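Local coordinates for protein D-glycerate 3-kinase (Cryptococcus neoformans var. grubii serotype A, PDB 6CKG) that probably transfers a phosphate group from ATP to the 3-hydroxyl of D-glycerate, as a P-loop kinase, at residues Y75-A80 with I174-F179; L84-L89 with L149-K154; M217-L222 with S294-Q299; V240-I245 with T307-K312. One frame throughout, in Å; residues are numbered along the deposited sequence.

Contact 1 (Y75-A80 with I174-F179); sequences YGLRLA and IDVVIF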
# COMPACT_ATOMS: atom_id res chain seq x y z
N TYR A 75 -4.25 -18.47 16.07
CA TYR A 75 -3.19 -18.03 16.96
C TYR A 75 -3.67 -17.04 18.01
O TYR A 75 -2.84 -16.41 18.68
CB TYR A 75 -2.03 -17.44 16.14
CG TYR A 75 -1.45 -18.54 15.30
CD1 TYR A 75 -0.66 -19.53 15.88
CD2 TYR A 75 -1.78 -18.66 13.96
CE1 TYR A 75 -0.17 -20.57 15.14
CE2 TYR A 75 -1.29 -19.70 13.20
CZ TYR A 75 -0.49 -20.65 13.79
OH TYR A 75 -0.01 -21.69 13.05
N GLY A 76 -4.99 -16.90 18.18
CA GLY A 76 -5.56 -16.12 19.26
C GLY A 76 -5.19 -14.65 19.26
O GLY A 76 -5.31 -13.99 20.29
N LEU A 77 -4.75 -14.11 18.14
CA LEU A 77 -4.36 -12.71 18.09
C LEU A 77 -5.56 -11.81 17.84
O LEU A 77 -6.59 -12.21 17.29
CB LEU A 77 -3.32 -12.48 16.99
CG LEU A 77 -2.03 -13.30 17.14
CD1 LEU A 77 -1.06 -12.87 16.07
CD2 LEU A 77 -1.43 -13.17 18.55
N ARG A 78 -5.42 -10.55 18.25
CA ARG A 78 -6.38 -9.50 17.93
C ARG A 78 -5.72 -8.57 16.91
O ARG A 78 -4.62 -8.06 17.15
CB ARG A 78 -6.82 -8.74 19.18
CG ARG A 78 -7.53 -9.61 20.21
CD ARG A 78 -7.81 -8.85 21.50
NE ARG A 78 -8.73 -7.74 21.31
CZ ARG A 78 -10.06 -7.87 21.24
NH1 ARG A 78 -10.62 -9.07 21.33
NH2 ARG A 78 -10.83 -6.80 21.06
N LEU A 79 -6.39 -8.39 15.78
CA LEU A 79 -5.84 -7.65 14.65
C LEU A 79 -6.68 -6.43 14.33
O LEU A 79 -7.90 -6.40 14.57
CB LEU A 79 -5.74 -8.54 13.40
CG LEU A 79 -4.40 -9.27 13.30
CD1 LEU A 79 -4.49 -10.54 14.10
CD2 LEU A 79 -3.94 -9.55 11.87
N ALA A 80 -6.02 -5.43 13.79
CA ALA A 80 -6.67 -4.29 13.15
C ALA A 80 -5.99 -4.10 11.82
O ALA A 80 -4.78 -4.34 11.71
CB ALA A 80 -6.58 -3.01 13.99
N ILE A 174 -4.73 -4.71 20.95
CA ILE A 174 -4.44 -5.19 19.60
C ILE A 174 -3.02 -5.74 19.60
O ILE A 174 -2.08 -5.07 20.05
CB ILE A 174 -4.59 -4.07 18.55
CG1 ILE A 174 -6.05 -3.60 18.45
CG2 ILE A 174 -4.09 -4.50 17.19
CD1 ILE A 174 -7.02 -4.68 17.99
N ASP A 175 -2.85 -6.96 19.08
CA ASP A 175 -1.51 -7.53 18.94
C ASP A 175 -0.78 -7.01 17.71
O ASP A 175 0.43 -6.76 17.76
CB ASP A 175 -1.59 -9.06 18.85
CG ASP A 175 -2.19 -9.68 20.10
OD1 ASP A 175 -1.52 -9.70 21.15
OD2 ASP A 175 -3.33 -10.16 20.03
N VAL A 176 -1.49 -6.88 16.59
CA VAL A 176 -0.87 -6.66 15.29
C VAL A 176 -1.74 -5.71 14.49
O VAL A 176 -2.96 -5.88 14.44
CB VAL A 176 -0.70 -7.99 14.52
CG1 VAL A 176 -0.19 -7.73 13.09
CG2 VAL A 176 0.23 -8.94 15.27
N VAL A 177 -1.11 -4.71 13.88
CA VAL A 177 -1.75 -3.85 12.89
C VAL A 177 -1.18 -4.21 11.53
O VAL A 177 0.04 -4.19 11.33
CB VAL A 177 -1.54 -2.36 13.20
CG1 VAL A 177 -2.01 -1.47 12.02
CG2 VAL A 177 -2.29 -1.98 14.48
N ILE A 178 -2.06 -4.60 10.60
CA ILE A 178 -1.69 -4.77 9.20
C ILE A 178 -1.97 -3.44 8.49
O ILE A 178 -3.11 -2.97 8.48
CB ILE A 178 -2.46 -5.92 8.55
CG1 ILE A 178 -2.29 -7.22 9.35
CG2 ILE A 178 -2.02 -6.12 7.09
CD1 ILE A 178 -0.89 -7.73 9.39
N PHE A 179 -0.93 -2.83 7.92
CA PHE A 179 -1.07 -1.57 7.19
C PHE A 179 -0.61 -1.81 5.76
O PHE A 179 0.60 -1.87 5.49
CB PHE A 179 -0.27 -0.45 7.87
CG PHE A 179 -0.27 0.88 7.10
CD1 PHE A 179 -1.32 1.23 6.27
CD2 PHE A 179 0.81 1.75 7.22
CE1 PHE A 179 -1.31 2.45 5.56
CE2 PHE A 179 0.83 2.97 6.52
CZ PHE A 179 -0.25 3.32 5.70

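Contact 2 (L84-L89 with L149-K154); sequences LDDFYL and LPIYDK. With EDO (1,2-ethanediol), chain C.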
# COMPACT_ATOMS: atom_id res chain seq x y z
N LEU A 84 -4.48 1.43 2.62
CA LEU A 84 -4.15 2.77 2.14
C LEU A 84 -5.31 3.42 1.38
O LEU A 84 -5.56 4.62 1.53
CB LEU A 84 -2.91 2.71 1.25
CG LEU A 84 -2.40 4.04 0.72
CD1 LEU A 84 -1.92 4.88 1.88
CD2 LEU A 84 -1.25 3.78 -0.27
N ASP A 85 -6.03 2.65 0.56
CA ASP A 85 -7.10 3.22 -0.25
C ASP A 85 -8.24 3.78 0.60
O ASP A 85 -8.98 4.65 0.14
CB ASP A 85 -7.66 2.18 -1.21
CG ASP A 85 -6.67 1.73 -2.25
OD1 ASP A 85 -5.46 2.04 -2.13
OD2 ASP A 85 -7.13 1.05 -3.18
N ASP A 86 -8.43 3.27 1.82
CA ASP A 86 -9.48 3.82 2.66
C ASP A 86 -9.13 5.21 3.18
O ASP A 86 -9.98 5.86 3.79
CB ASP A 86 -9.77 2.89 3.84
CG ASP A 86 -10.55 1.67 3.42
OD1 ASP A 86 -11.58 1.85 2.75
OD2 ASP A 86 -10.09 0.54 3.73
N PHE A 87 -7.90 5.66 2.94
CA PHE A 87 -7.40 6.94 3.41
C PHE A 87 -7.17 7.93 2.26
O PHE A 87 -6.47 8.94 2.44
CB PHE A 87 -6.11 6.71 4.20
CG PHE A 87 -6.34 6.04 5.54
CD1 PHE A 87 -6.43 4.66 5.63
CD2 PHE A 87 -6.45 6.80 6.69
CE1 PHE A 87 -6.65 4.05 6.86
CE2 PHE A 87 -6.67 6.19 7.92
CZ PHE A 87 -6.77 4.82 8.01
N TYR A 88 -7.75 7.70 1.09
CA TYR A 88 -7.77 8.74 0.07
C TYR A 88 -8.39 10.03 0.61
O TYR A 88 -9.23 10.01 1.53
CB TYR A 88 -8.58 8.29 -1.15
CG TYR A 88 -7.90 7.36 -2.13
CD1 TYR A 88 -6.63 7.64 -2.64
CD2 TYR A 88 -8.55 6.22 -2.59
CE1 TYR A 88 -6.04 6.79 -3.54
CE2 TYR A 88 -7.98 5.38 -3.49
CZ TYR A 88 -6.72 5.65 -3.97
OH TYR A 88 -6.18 4.78 -4.88
N LEU A 89 -7.98 11.16 0.04
CA LEU A 89 -8.63 12.44 0.30
C LEU A 89 -10.13 12.32 0.11
O LEU A 89 -10.61 11.52 -0.69
CB LEU A 89 -8.09 13.53 -0.65
CG LEU A 89 -6.61 13.88 -0.51
CD1 LEU A 89 -6.18 14.76 -1.71
CD2 LEU A 89 -6.37 14.57 0.83
N LEU A 149 -11.73 3.83 12.18
CA LEU A 149 -11.00 3.92 10.92
C LEU A 149 -11.93 4.27 9.76
O LEU A 149 -13.09 3.86 9.74
CB LEU A 149 -10.28 2.60 10.62
CG LEU A 149 -9.35 2.14 11.74
CD1 LEU A 149 -8.72 0.80 11.41
CD2 LEU A 149 -8.27 3.18 12.02
N PRO A 150 -11.44 5.02 8.78
CA PRO A 150 -12.30 5.46 7.68
C PRO A 150 -12.54 4.34 6.68
O PRO A 150 -11.81 3.35 6.61
CB PRO A 150 -11.51 6.61 7.03
CG PRO A 150 -10.08 6.22 7.26
CD PRO A 150 -10.08 5.58 8.66
N ILE A 151 -13.62 4.51 5.91
CA ILE A 151 -13.96 3.65 4.79
C ILE A 151 -14.14 4.54 3.58
O ILE A 151 -14.81 5.57 3.65
CB ILE A 151 -15.25 2.86 5.07
CG1 ILE A 151 -15.04 1.88 6.23
CG2 ILE A 151 -15.72 2.13 3.81
CD1 ILE A 151 -16.32 1.17 6.69
N TYR A 152 -13.55 4.14 2.46
CA TYR A 152 -13.63 4.91 1.21
C TYR A 152 -14.51 4.15 0.22
O TYR A 152 -14.28 2.97 -0.05
CB TYR A 152 -12.23 5.17 0.65
CG TYR A 152 -12.19 6.12 -0.55
CD1 TYR A 152 -12.10 7.51 -0.36
CD2 TYR A 152 -12.22 5.63 -1.84
CE1 TYR A 152 -12.04 8.39 -1.45
CE2 TYR A 152 -12.15 6.50 -2.94
CZ TYR A 152 -12.06 7.87 -2.73
OH TYR A 152 -11.99 8.71 -3.80
N ASP A 153 -15.53 4.84 -0.32
CA ASP A 153 -16.49 4.23 -1.24
C ASP A 153 -16.14 4.71 -2.64
O ASP A 153 -16.47 5.83 -3.04
CB ASP A 153 -17.92 4.57 -0.84
CG ASP A 153 -18.97 3.94 -1.75
OD1 ASP A 153 -18.63 3.45 -2.85
OD2 ASP A 153 -20.15 3.96 -1.38
N LYS A 154 -15.48 3.84 -3.40
CA LYS A 154 -14.98 4.21 -4.72
C LYS A 154 -16.09 4.47 -5.72
O LYS A 154 -15.81 5.03 -6.78
CB LYS A 154 -14.05 3.11 -5.24
CG LYS A 154 -12.89 2.84 -4.31
CD LYS A 154 -11.92 1.79 -4.87
CE LYS A 154 -10.59 1.86 -4.13
NZ LYS A 154 -9.77 0.65 -4.38
C1 EDO C . -10.80 0.42 7.49
O1 EDO C . -11.63 0.69 6.35
C2 EDO C . -9.41 1.02 7.26
O2 EDO C . -8.83 0.39 6.11
O HOH W 1 -11.82 1.45 -0.42
O HOH W 2 -10.58 10.93 -3.36

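Contact 3 (M217-L222 with S294-Q299); sequences MPTILL and SYELFQ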
# COMPACT_ATOMS: atom_id res chain seq x y z
N MET A 217 7.42 -0.26 -23.35
CA MET A 217 7.92 1.09 -23.08
C MET A 217 7.81 1.40 -21.59
O MET A 217 6.77 1.13 -20.99
CB MET A 217 7.11 2.11 -23.88
CG MET A 217 7.62 3.54 -23.78
SD MET A 217 6.33 4.74 -24.20
CE MET A 217 7.28 6.06 -24.94
N PRO A 218 8.86 1.94 -20.97
CA PRO A 218 8.71 2.39 -19.58
C PRO A 218 7.65 3.48 -19.47
O PRO A 218 7.66 4.45 -20.23
CB PRO A 218 10.11 2.90 -19.22
CG PRO A 218 11.04 2.19 -20.19
CD PRO A 218 10.23 2.11 -21.46
N THR A 219 6.72 3.31 -18.54
CA THR A 219 5.58 4.22 -18.49
C THR A 219 5.97 5.62 -18.02
O THR A 219 5.21 6.56 -18.27
CB THR A 219 4.48 3.66 -17.59
OG1 THR A 219 4.98 3.55 -16.25
CG2 THR A 219 4.04 2.30 -18.08
N ILE A 220 7.11 5.79 -17.36
CA ILE A 220 7.49 7.15 -16.96
C ILE A 220 7.65 8.04 -18.19
O ILE A 220 7.45 9.25 -18.11
CB ILE A 220 8.77 7.16 -16.09
CG1 ILE A 220 9.95 6.53 -16.82
CG2 ILE A 220 8.51 6.47 -14.75
CD1 ILE A 220 11.28 6.65 -16.05
N LEU A 221 7.99 7.45 -19.34
CA LEU A 221 8.12 8.23 -20.57
C LEU A 221 6.78 8.76 -21.07
O LEU A 221 6.77 9.58 -21.99
CB LEU A 221 8.77 7.40 -21.68
CG LEU A 221 10.22 6.95 -21.44
CD1 LEU A 221 10.75 6.20 -22.64
CD2 LEU A 221 11.12 8.15 -21.15
N LEU A 222 5.66 8.30 -20.50
CA LEU A 222 4.36 8.87 -20.86
C LEU A 222 4.12 10.22 -20.22
O LEU A 222 3.15 10.90 -20.58
CB LEU A 222 3.23 7.91 -20.47
CG LEU A 222 3.16 6.55 -21.18
CD1 LEU A 222 2.23 5.62 -20.42
CD2 LEU A 222 2.70 6.72 -22.63
N SER A 294 4.94 4.92 -10.66
CA SER A 294 5.31 4.85 -9.25
C SER A 294 6.06 3.57 -8.94
O SER A 294 7.01 3.59 -8.15
CB SER A 294 4.06 4.98 -8.37
OG SER A 294 3.63 6.33 -8.29
N TYR A 295 5.62 2.44 -9.50
CA TYR A 295 6.38 1.19 -9.37
C TYR A 295 7.78 1.35 -9.94
O TYR A 295 8.76 0.94 -9.31
CB TYR A 295 5.66 0.04 -10.08
CG TYR A 295 4.38 -0.45 -9.42
CD1 TYR A 295 4.41 -1.36 -8.37
CD2 TYR A 295 3.14 -0.04 -9.89
CE1 TYR A 295 3.24 -1.82 -7.78
CE2 TYR A 295 1.96 -0.50 -9.30
CZ TYR A 295 2.02 -1.38 -8.25
OH TYR A 295 0.84 -1.83 -7.69
N GLU A 296 7.88 1.94 -11.13
CA GLU A 296 9.18 2.07 -11.80
C GLU A 296 10.15 2.93 -10.99
O GLU A 296 11.33 2.59 -10.86
CB GLU A 296 8.99 2.65 -13.20
CG GLU A 296 8.22 1.74 -14.15
CD GLU A 296 7.92 2.38 -15.50
OE1 GLU A 296 8.53 3.42 -15.81
OE2 GLU A 296 7.09 1.84 -16.25
N LEU A 297 9.67 4.05 -10.45
CA LEU A 297 10.54 5.03 -9.80
C LEU A 297 10.80 4.77 -8.32
O LEU A 297 11.89 5.06 -7.83
CB LEU A 297 9.94 6.43 -9.94
CG LEU A 297 9.91 7.03 -11.34
CD1 LEU A 297 9.29 8.40 -11.26
CD2 LEU A 297 11.32 7.10 -11.91
N PHE A 298 9.80 4.29 -7.58
CA PHE A 298 9.82 4.39 -6.13
C PHE A 298 9.79 3.05 -5.40
O PHE A 298 9.97 3.03 -4.17
CB PHE A 298 8.61 5.20 -5.63
CG PHE A 298 8.42 6.52 -6.31
CD1 PHE A 298 9.49 7.41 -6.47
CD2 PHE A 298 7.18 6.87 -6.80
CE1 PHE A 298 9.29 8.63 -7.10
CE2 PHE A 298 6.99 8.07 -7.43
CZ PHE A 298 8.05 8.95 -7.58
N GLN A 299 9.53 1.95 -6.09
CA GLN A 299 9.37 0.67 -5.41
C GLN A 299 10.64 0.23 -4.70
O GLN A 299 10.57 -0.47 -3.69
CB GLN A 299 8.94 -0.38 -6.43
CG GLN A 299 8.52 -1.71 -5.88
CD GLN A 299 8.03 -2.63 -6.97
OE1 GLN A 299 7.02 -3.31 -6.82
NE2 GLN A 299 8.74 -2.63 -8.10

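Contact 4 (V240-I245 with T307-K312); sequences VLWDQI and TSWRGK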
# COMPACT_ATOMS: atom_id res chain seq x y z
N VAL A 240 7.19 10.11 7.40
CA VAL A 240 6.79 10.01 8.81
C VAL A 240 5.87 8.81 9.03
O VAL A 240 5.98 8.09 10.03
CB VAL A 240 6.12 11.32 9.26
CG1 VAL A 240 5.42 11.15 10.60
CG2 VAL A 240 7.16 12.44 9.34
N LEU A 241 4.97 8.56 8.08
CA LEU A 241 4.07 7.42 8.13
C LEU A 241 4.82 6.11 7.99
O LEU A 241 4.58 5.15 8.75
CB LEU A 241 3.03 7.55 7.01
CG LEU A 241 1.53 7.37 7.18
CD1 LEU A 241 0.98 6.69 5.92
CD2 LEU A 241 1.16 6.61 8.45
N TRP A 242 5.71 6.02 7.00
CA TRP A 242 6.49 4.80 6.82
C TRP A 242 7.28 4.45 8.07
O TRP A 242 7.45 3.26 8.40
CB TRP A 242 7.46 4.94 5.64
CG TRP A 242 6.87 5.16 4.26
CD1 TRP A 242 7.58 5.62 3.16
CD2 TRP A 242 5.52 4.92 3.79
NE1 TRP A 242 6.75 5.68 2.06
CE2 TRP A 242 5.49 5.28 2.41
CE3 TRP A 242 4.35 4.46 4.39
CZ2 TRP A 242 4.35 5.17 1.64
CZ3 TRP A 242 3.20 4.36 3.62
CH2 TRP A 242 3.21 4.73 2.25
N ASP A 243 7.80 5.47 8.76
CA ASP A 243 8.65 5.22 9.92
C ASP A 243 7.89 4.62 11.11
O ASP A 243 8.54 4.23 12.08
CB ASP A 243 9.33 6.53 10.36
CG ASP A 243 10.48 6.94 9.44
OD1 ASP A 243 10.95 6.10 8.62
OD2 ASP A 243 10.92 8.10 9.52
N GLN A 244 6.56 4.58 11.06
CA GLN A 244 5.76 3.94 12.09
C GLN A 244 5.66 2.43 11.89
O GLN A 244 5.17 1.73 12.79
CB GLN A 244 4.37 4.56 12.09
CG GLN A 244 4.36 6.03 12.52
CD GLN A 244 4.25 6.17 14.02
OE1 GLN A 244 5.15 5.79 14.76
NE2 GLN A 244 3.10 6.67 14.49
N ILE A 245 6.14 1.91 10.77
CA ILE A 245 6.07 0.49 10.45
C ILE A 245 7.24 -0.25 11.07
O ILE A 245 8.40 0.16 10.94
CB ILE A 245 6.04 0.30 8.92
CG1 ILE A 245 4.80 1.00 8.34
CG2 ILE A 245 6.13 -1.16 8.55
CD1 ILE A 245 4.70 0.95 6.80
N THR A 307 15.32 2.34 6.22
CA THR A 307 13.92 2.13 6.59
C THR A 307 13.79 1.62 8.02
O THR A 307 14.72 1.05 8.60
CB THR A 307 13.23 1.13 5.67
OG1 THR A 307 13.78 -0.17 5.91
CG2 THR A 307 13.40 1.53 4.19
N SER A 308 12.60 1.81 8.58
CA SER A 308 12.38 1.35 9.94
C SER A 308 12.25 -0.16 10.02
O SER A 308 12.44 -0.73 11.10
CB SER A 308 11.14 2.04 10.53
OG SER A 308 10.03 1.87 9.67
N TRP A 309 11.97 -0.83 8.90
CA TRP A 309 11.83 -2.28 8.85
C TRP A 309 13.05 -2.97 8.27
O TRP A 309 12.99 -4.17 7.96
CB TRP A 309 10.59 -2.66 8.03
CG TRP A 309 10.59 -2.07 6.65
CD1 TRP A 309 11.17 -2.60 5.53
CD2 TRP A 309 9.96 -0.85 6.24
NE1 TRP A 309 10.94 -1.78 4.45
CE2 TRP A 309 10.20 -0.70 4.86
CE3 TRP A 309 9.20 0.12 6.90
CZ2 TRP A 309 9.72 0.39 4.12
CZ3 TRP A 309 8.73 1.21 6.18
CH2 TRP A 309 8.99 1.33 4.80
N ARG A 310 14.15 -2.25 8.08
CA ARG A 310 15.37 -2.85 7.55
C ARG A 310 15.79 -4.03 8.42
O ARG A 310 15.89 -3.90 9.64
CB ARG A 310 16.49 -1.80 7.50
CG ARG A 310 17.87 -2.34 7.11
CD ARG A 310 17.88 -2.80 5.67
NE ARG A 310 19.19 -2.62 5.06
CZ ARG A 310 19.43 -2.73 3.76
NH1 ARG A 310 18.44 -3.02 2.93
NH2 ARG A 310 20.66 -2.54 3.29
N GLY A 311 16.05 -5.18 7.79
CA GLY A 311 16.35 -6.40 8.51
C GLY A 311 15.14 -7.15 9.03
O GLY A 311 15.29 -8.25 9.57
N LYS A 312 13.95 -6.61 8.87
CA LYS A 312 12.72 -7.22 9.36
C LYS A 312 11.69 -7.31 8.23
O LYS A 312 10.51 -7.03 8.43
CB LYS A 312 12.14 -6.43 10.53
CG LYS A 312 13.05 -6.34 11.76
CD LYS A 312 12.45 -5.42 12.83
CE LYS A 312 12.66 -3.95 12.49
NZ LYS A 312 11.71 -2.98 13.18
O HOH W 3 10.67 3.68 7.50

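Contact 1 (Y75-A80 with I174-F179)
Arg78 and Asp175 meet through two reciprocal bonds. The carboxylate of Asp175 accepts a hydrogen bond from the backbone N-H of Arg78 (N to OD2 2.8 Å, N-H...O 167°) on the anti lone pair of OD2, and Asp175 N returns a bond to Arg78 O, also 2.8 Å. A chi1 of -62° keeps CG of Asp175 close to its own backbone N, so one residue can offer both an acceptor and a donor to Arg78. OD1 has a salt bridge with Arg36. Arg78 O has a second, weak donor in Val176 N at 3.4 Å, while Arg78 NE and NH2 bond to the carbonyls of Pro173 and Gln171. Leu79 N is bonded to Glu72 OE2 and Ile174 N to Asn132 OD1.

From Leu79 onward the pairing becomes parallel sheet, the edge strand 79-83 lying against 176-180 in the 2-3-1-4-5 order of a P-loop kinase. Val176 O accepts from Ala80 N at 3.2 Å, and Ala80 O accepts from Ile178 N at 2.9 Å. Val177 turns its own backbone the other way, bonding to Leu48 and Val50 on strand 48-53. On one face Leu79 lies alongside Val176 and reaches Ile178 with CD2 (3.8 Å to CG1), beneath helix 63-75. On the face of Ala80 and Val177, Ala80 CB sits 4.3 Å from Ile174 CG2, and Leu128 of helix 118-129 covers both residues.

Contact 2 (L84-L89 with L149-K154)
The Leu-Asp-Asp-Phe-Tyr run 84-88, which follows strand 79-83 and recalls the Asp-x-Phe-Tyr signature of uridine kinase-like P-loop kinases, docks here on the hairpin strand 146-153, Asp86 and Tyr152 being closest in backbone register. Asp86 OD1 receives Tyr152 N at 3.0 Å (N-H...O 164°), on its anti side and 16° out of the carboxylate plane. A water donates to both OD1 and Tyr152 O, doubling that link. The other oxygen, OD2, is met by O2 of a bound ethanediol at 2.7 Å. The diol's O1 donates to Pro150 O, so this small molecule, probably from the crystallisation liquor, bridges the two segments beside Asp86.

Ring contacts lie beside the carboxylate. Pro150 lays CG over one face of the Phe87 ring, 3.6 Å from its centroid. Tyr88 directs its ring edge at the face of Tyr152 in a T-shaped pair (centroids 5.0 Å apart, planes at 64°), and its CB covers the same ring, 3.5 Å from CE1 of Tyr152.

Two further polar links complete the contact. The extended chain of Lys154 carries NZ to Asp85 OD2, a salt bridge of 2.9 Å, and a second water joins Tyr152 OH to Leu89 O.

Leu120, Leu121 and Cys124 of helix 118-129 back Phe87 and Pro150, strand 162-171 pairs with the hairpin strand, and Leu89 packs on helix 91-100.

Contact 3 (M217-L222 with S294-Q299)
This is a buried contact in which one carboxylate, that of Glu296, grips the start of a short 3-10 turn through Thr219 and Ile220. In the alpha/beta fold of this P-loop kinase it ties the C-terminal part of helix 281-298 to the loop joining helices 191-204 and 225-236. The turn, 219-222, is defined by its own backbone bonds, Leu221 N to Pro218 O and Leu222 N to Thr219 O.

Glu296 approaches with its chain extended beyond CG (chi2 174°), which takes the carboxylate far enough from the helix to meet two successive backbone N-H groups. OE2 holds two donors. Thr219 N comes at 2.7 Å to its syn lone pair, with an N-H...O angle of 155°, and the hydroxyl OG1 of Thr219, also 2.7 Å away, descends from above the carboxylate plane, 66° out of it. OE1 accepts Ile220 N at 3.2 Å, again on the syn side but tilted out of the plane. Three bonds thus fix the rotation of the carboxylate, and its negative charge would probably be favoured by the N-H groups at the N-terminal end of the turn, which point at it.

Carbon also borders the carboxylate: Pro218 CB lies 3.8 Å from Glu296 OE1. Thr219 touches Asn289, Met292 and Pro293 of the same helix. Apolar packing comes from Ile220, which touches Leu228 and Ala201 of the flanking helices. Ile220 also bridges to the next helical residue: its CG2 branch lies 3.2 Å from OE1 of Glu296 and 3.7 Å from CG of Leu297.

Contact 4 (V240-I245 with T307-K312)
Ile245 O accepts a hydrogen bond from the hydroxyl of Ser308, OG to O 2.7 Å, in the carbonyl plane with a C=O...O angle of 146°. The chi1 of 53° sets OG between the backbone N and the carbonyl carbon of Ser308, and from there it also lies 3.2 Å from Trp242 O. That second carbonyl is already engaged by Ile245 N at 3.0 Å, the closing bond of the type I turn 242-245. It further meets the edge of the Trp309 indole nearly in plane, 3.3 Å from CZ3. A water extends the polar link: it donates to Asp243 OD1 and accepts from Ser308 N.

The indole of Trp309 carries the apolar half. Its CE3 lies 3.7 Å from Ile245 CG2, and CZ3 is 4.0 Å from CB of Trp242, so the six-membered ring touches both side chains. The pyrrole end is held apart from this contact, with NE1 bonded to Ile302 O, while Thr307 CB sits over the centre of one ring face and the Phe248 ring also meets the indole. NE1 of Trp242 bonds to Phe186 O.

Ser308 and Trp309 belong to a type I turn, 307-310, that runs into a type II turn, 309-312, with Gly311 at positive phi. Both segments therefore form tight turns just before the neighbouring strands 247-253 and 313-318, at the N-terminal ends of parallel strands in the P-loop kinase sheet.

From the N terminus, the chain enters contact 1 at the start of strand 79-83 and runs on into contact 2, whose loop closes at 149-154, wholly within the longer loop that contact 1 closes at 174-179. The central sheet and the two-stranded hairpin are thereby linked in one excursion. Contacts 3 and 4 cross: 217-222 and 240-245 open in turn, and 294-299 and 307-312 close in the same order. Contact 3 joins helix 281-298 to the loop between helices 191-204 and 225-236, contact 4 the turns leading into strands 247-253 and 313-318. Contacts 1 and 3 lie on opposite sides of the chain's centre, whereas 1 and 4 touch, Phe179 packing against Leu241, Trp242 and Ile245.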